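Local coordinates for protein pyruvate kinase 1 (Trypanosoma brucei brucei, PDB 4KCT) that transfers phosphate from phosphoenolpyruvate to ADP as a glycolytic pyruvate kinase, giving pyruvate and ATP, and also decarboxylates oxaloacetate, at residues A[58-69]-A[196-206]. Sequence-based numbering, arbitrary orientation.
Sequences HEYHQTTINNVR and KDLEFGVAQGV
The imidazole of His58 lies against Phe200, whose CB sits over one face as a CH-pi contact, 4.0 Å from the His58 ring centroid; the two ring planes are 34° apart. At the edge of the same imidazole, His58 NE2 gives a nearly straight hydrogen bond of 2.8 Å to Asp197 OD2, meeting the oxygen on its anti side. Asp197 uses its other oxygen, OD1, in a salt bridge with Lys193, which would probably steady the carboxylate. The Phe200 ring has His58 CG over one face and Gln204 CG over the other. Ile65 CG2 lies over one face of the Arg69 guanidinium; at its edge Gln204 O receives a 2.7 Å bond from Arg69 NH2 and a weak bond from Arg69 NH1, just before Gly205 closes a Schellman motif. A water donates to Gln204 OE1 and weakly accepts from Arg69 NH1.

Phe200, its CG anti to the backbone N (chi1 171°), enters as a knob among His58, His61, Gln62 and Ile65, with Ile65 CD1 obliquely 3.8 Å from Phe200 CE2. The amides of Gln62 and Gln204 are almost perpendicular, joined by a weak bond from Gln62 NE2 to Gln204 OE1; Gln62 NE2 also donates to Asn66 OD1.

These are adjacent outer helices of the TIM barrel, running roughly parallel (28°); the axes of 58-69 and 196-204 come within 11.7 Å. Ile65 and Val206 both reach Met51 of strand 46-52 beneath, and Leu198 packs on helix 217-227.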
loop_
_atom_site.group_PDB
_atom_site.type_symbol
_atom_site.label_atom_id
_atom_site.label_comp_id
_atom_site.label_asym_id
_atom_site.label_seq_id
_atom_site.Cartn_x
_atom_site.Cartn_y
_atom_site.Cartn_z
ATOM N N HIS A 58 7.889 48.171 26.500
ATOM C CA HIS A 58 7.877 48.532 25.077
ATOM C C HIS A 58 9.181 49.111 24.619
ATOM O O HIS A 58 9.628 48.836 23.521
ATOM C CB HIS A 58 6.739 49.496 24.758
ATOM C CG HIS A 58 5.385 48.850 24.758
ATOM N ND1 HIS A 58 4.272 49.499 24.367
ATOM C CD2 HIS A 58 4.977 47.574 25.151
ATOM C CE1 HIS A 58 3.210 48.684 24.492
ATOM N NE2 HIS A 58 3.641 47.512 24.982
ATOM N N GLU A 59 9.816 49.910 25.467
ATOM C CA GLU A 59 11.119 50.469 25.140
ATOM C C GLU A 59 12.172 49.372 24.897
ATOM O O GLU A 59 12.973 49.453 23.950
ATOM C CB GLU A 59 11.580 51.418 26.253
ATOM C CG GLU A 59 13.058 51.754 26.216
ATOM C CD GLU A 59 13.475 52.675 27.362
ATOM O OE1 GLU A 59 14.022 53.759 27.076
ATOM O OE2 GLU A 59 13.251 52.318 28.549
ATOM N N TYR A 60 12.180 48.357 25.753
ATOM C CA TYR A 60 13.091 47.229 25.571
ATOM C C TYR A 60 12.865 46.544 24.199
ATOM O O TYR A 60 13.813 46.308 23.426
ATOM C CB TYR A 60 12.922 46.219 26.720
ATOM C CG TYR A 60 13.903 45.051 26.657
ATOM C CD1 TYR A 60 15.216 45.199 27.110
ATOM C CD2 TYR A 60 13.547 43.840 26.035
ATOM C CE1 TYR A 60 16.121 44.155 27.040
ATOM C CE2 TYR A 60 14.467 42.801 25.911
ATOM C CZ TYR A 60 15.752 42.965 26.412
ATOM O OH TYR A 60 16.686 41.972 26.249
ATOM N N HIS A 61 11.608 46.267 23.885
ATOM C CA HIS A 61 11.293 45.558 22.658
ATOM C C HIS A 61 11.462 46.411 21.454
ATOM O O HIS A 61 11.797 45.916 20.390
ATOM C CB HIS A 61 9.889 44.980 22.718
ATOM C CG HIS A 61 9.729 43.923 23.767
ATOM N ND1 HIS A 61 10.494 42.804 23.787
ATOM C CD2 HIS A 61 8.990 43.912 24.942
ATOM C CE1 HIS A 61 10.191 42.082 24.879
ATOM N NE2 HIS A 61 9.251 42.738 25.567
ATOM N N GLN A 62 11.317 47.730 21.609
ATOM C CA GLN A 62 11.627 48.631 20.507
ATOM C C GLN A 62 13.099 48.508 20.102
ATOM O O GLN A 62 13.431 48.550 18.913
ATOM C CB GLN A 62 11.314 50.097 20.869
ATOM C CG GLN A 62 11.560 51.056 19.695
ATOM C CD GLN A 62 10.522 50.909 18.601
ATOM O OE1 GLN A 62 9.335 51.100 18.843
ATOM N NE2 GLN A 62 10.954 50.471 17.410
ATOM N N THR A 63 13.980 48.437 21.093
ATOM C CA THR A 63 15.411 48.218 20.839
ATOM C C THR A 63 15.642 46.932 20.019
ATOM O O THR A 63 16.433 46.918 19.065
ATOM C CB THR A 63 16.212 48.194 22.164
ATOM O OG1 THR A 63 16.057 49.456 22.825
ATOM C CG2 THR A 63 17.701 47.953 21.921
ATOM N N THR A 64 14.958 45.855 20.400
ATOM C CA THR A 64 15.054 44.597 19.658
ATOM C C THR A 64 14.620 44.786 18.211
ATOM O O THR A 64 15.342 44.446 17.291
ATOM C CB THR A 64 14.203 43.481 20.312
ATOM O OG1 THR A 64 14.652 43.271 21.663
ATOM C CG2 THR A 64 14.331 42.118 19.485
ATOM N N ILE A 65 13.461 45.397 18.018
ATOM C CA ILE A 65 12.971 45.673 16.688
ATOM C C ILE A 65 13.990 46.470 15.870
ATOM O O ILE A 65 14.375 46.057 14.741
ATOM C CB ILE A 65 11.617 46.408 16.729
ATOM C CG1 ILE A 65 10.522 45.433 17.172
ATOM C CG2 ILE A 65 11.278 47.001 15.342
ATOM C CD1 ILE A 65 9.203 46.105 17.479
ATOM N N ASN A 66 14.485 47.570 16.441
ATOM C CA ASN A 66 15.431 48.410 15.712
ATOM C C ASN A 66 16.716 47.670 15.400
ATOM O O ASN A 66 17.291 47.816 14.300
ATOM C CB ASN A 66 15.744 49.699 16.492
ATOM C CG ASN A 66 14.533 50.606 16.621
ATOM O OD1 ASN A 66 13.523 50.413 15.945
ATOM N ND2 ASN A 66 14.601 51.545 17.547
ATOM N N ASN A 67 17.214 46.929 16.382
ATOM C CA ASN A 67 18.472 46.221 16.210
ATOM C C ASN A 67 18.357 45.075 15.204
ATOM O O ASN A 67 19.301 44.815 14.439
ATOM C CB ASN A 67 19.031 45.728 17.566
ATOM C CG ASN A 67 19.558 46.873 18.423
ATOM O OD1 ASN A 67 19.479 48.005 18.019
ATOM N ND2 ASN A 67 20.018 46.577 19.636
ATOM N N VAL A 68 17.213 44.382 15.213
ATOM C CA VAL A 68 16.986 43.265 14.270
ATOM C C VAL A 68 16.983 43.816 12.845
ATOM O O VAL A 68 17.690 43.311 11.970
ATOM C CB VAL A 68 15.642 42.536 14.524
ATOM C CG1 VAL A 68 15.270 41.662 13.320
ATOM C CG2 VAL A 68 15.717 41.677 15.788
ATOM N N ARG A 69 16.295 44.940 12.644
ATOM C CA ARG A 69 16.253 45.554 11.318
ATOM C C ARG A 69 17.615 46.085 10.834
ATOM O O ARG A 69 18.003 45.862 9.686
ATOM C CB ARG A 69 15.176 46.632 11.261
ATOM C CG ARG A 69 13.789 46.025 11.277
ATOM C CD ARG A 69 12.712 47.048 11.556
ATOM N NE ARG A 69 11.410 46.407 11.479
ATOM C CZ ARG A 69 10.276 46.970 11.873
ATOM N NH1 ARG A 69 10.294 48.187 12.413
ATOM N NH2 ARG A 69 9.134 46.284 11.799
ATOM N N LYS A 196 -2.586 46.748 24.405
ATOM C CA LYS A 196 -1.533 47.732 24.220
ATOM C C LYS A 196 -0.339 47.109 23.494
ATOM O O LYS A 196 0.324 47.771 22.701
ATOM C CB LYS A 196 -1.098 48.314 25.565
ATOM C CG LYS A 196 -2.257 48.891 26.366
ATOM C CD LYS A 196 -2.026 50.345 26.740
ATOM C CE LYS A 196 -3.185 50.897 27.578
ATOM N NZ LYS A 196 -3.344 50.182 28.884
ATOM N N ASP A 197 -0.006 45.869 23.846
ATOM C CA ASP A 197 1.119 45.189 23.187
ATOM C C ASP A 197 0.866 44.953 21.685
ATOM O O ASP A 197 1.763 45.153 20.871
ATOM C CB ASP A 197 1.473 43.866 23.898
ATOM C CG ASP A 197 1.975 44.076 25.346
ATOM O OD1 ASP A 197 2.055 43.071 26.112
ATOM O OD2 ASP A 197 2.274 45.241 25.724
ATOM N N LEU A 198 -0.360 44.569 21.327
ATOM C CA LEU A 198 -0.718 44.364 19.914
ATOM C C LEU A 198 -0.771 45.678 19.141
ATOM O O LEU A 198 -0.260 45.779 18.019
ATOM C CB LEU A 198 -2.043 43.635 19.798
ATOM C CG LEU A 198 -2.038 42.193 20.354
ATOM C CD1 LEU A 198 -3.447 41.625 20.366
ATOM C CD2 LEU A 198 -1.107 41.283 19.539
ATOM N N GLU A 199 -1.285 46.717 19.792
ATOM C CA GLU A 199 -1.234 48.052 19.227
ATOM C C GLU A 199 0.203 48.464 18.912
ATOM O O GLU A 199 0.464 49.036 17.872
ATOM C CB GLU A 199 -1.892 49.055 20.187
ATOM C CG GLU A 199 -1.490 50.510 19.952
ATOM C CD GLU A 199 -2.260 51.471 20.862
ATOM O OE1 GLU A 199 -3.283 52.030 20.400
ATOM O OE2 GLU A 199 -1.880 51.614 22.057
ATOM N N PHE A 200 1.116 48.216 19.845
ATOM C CA PHE A 200 2.554 48.475 19.624
ATOM C C PHE A 200 3.078 47.631 18.440
ATOM O O PHE A 200 3.677 48.161 17.507
ATOM C CB PHE A 200 3.334 48.161 20.908
ATOM C CG PHE A 200 4.830 48.188 20.746
ATOM C CD1 PHE A 200 5.546 49.367 20.963
ATOM C CD2 PHE A 200 5.528 47.029 20.446
ATOM C CE1 PHE A 200 6.933 49.392 20.845
ATOM C CE2 PHE A 200 6.917 47.038 20.324
ATOM C CZ PHE A 200 7.621 48.215 20.539
ATOM N N GLY A 201 2.741 46.348 18.423
ATOM C CA GLY A 201 3.184 45.480 17.323
ATOM C C GLY A 201 2.700 45.963 15.960
ATOM O O GLY A 201 3.446 45.945 14.970
ATOM N N VAL A 202 1.442 46.379 15.887
ATOM C CA VAL A 202 0.890 46.877 14.616
ATOM C C VAL A 202 1.597 48.169 14.201
ATOM O O VAL A 202 2.012 48.306 13.061
ATOM C CB VAL A 202 -0.639 47.111 14.707
ATOM C CG1 VAL A 202 -1.169 47.795 13.439
ATOM C CG2 VAL A 202 -1.356 45.782 14.913
ATOM N N ALA A 203 1.772 49.093 15.153
ATOM C CA ALA A 203 2.420 50.373 14.867
ATOM C C ALA A 203 3.866 50.171 14.406
ATOM O O ALA A 203 4.342 50.890 13.532
ATOM C CB ALA A 203 2.381 51.278 16.094
ATOM N N GLN A 204 4.560 49.189 14.985
ATOM C CA GLN A 204 5.980 48.981 14.666
ATOM C C GLN A 204 6.189 48.018 13.499
ATOM O O GLN A 204 7.329 47.749 13.099
ATOM C CB GLN A 204 6.763 48.493 15.899
ATOM C CG GLN A 204 6.817 49.495 17.044
ATOM C CD GLN A 204 7.142 50.889 16.579
ATOM O OE1 GLN A 204 8.098 51.097 15.840
ATOM N NE2 GLN A 204 6.346 51.859 17.011
ATOM N N GLY A 205 5.096 47.466 12.987
ATOM C CA GLY A 205 5.160 46.650 11.780
ATOM C C GLY A 205 5.723 45.239 12.016
ATOM O O GLY A 205 6.499 44.735 11.194
ATOM N N VAL A 206 5.285 44.560 13.077
ATOM C CA VAL A 206 5.730 43.155 13.283
ATOM C C VAL A 206 5.071 42.251 12.247
ATOM O O VAL A 206 4.041 42.587 11.685
ATOM C CB VAL A 206 5.468 42.616 14.721
ATOM C CG1 VAL A 206 6.109 43.537 15.772
ATOM C CG2 VAL A 206 3.978 42.458 14.982
HETATM O O HOH W 1 9.100 50.893 13.364
#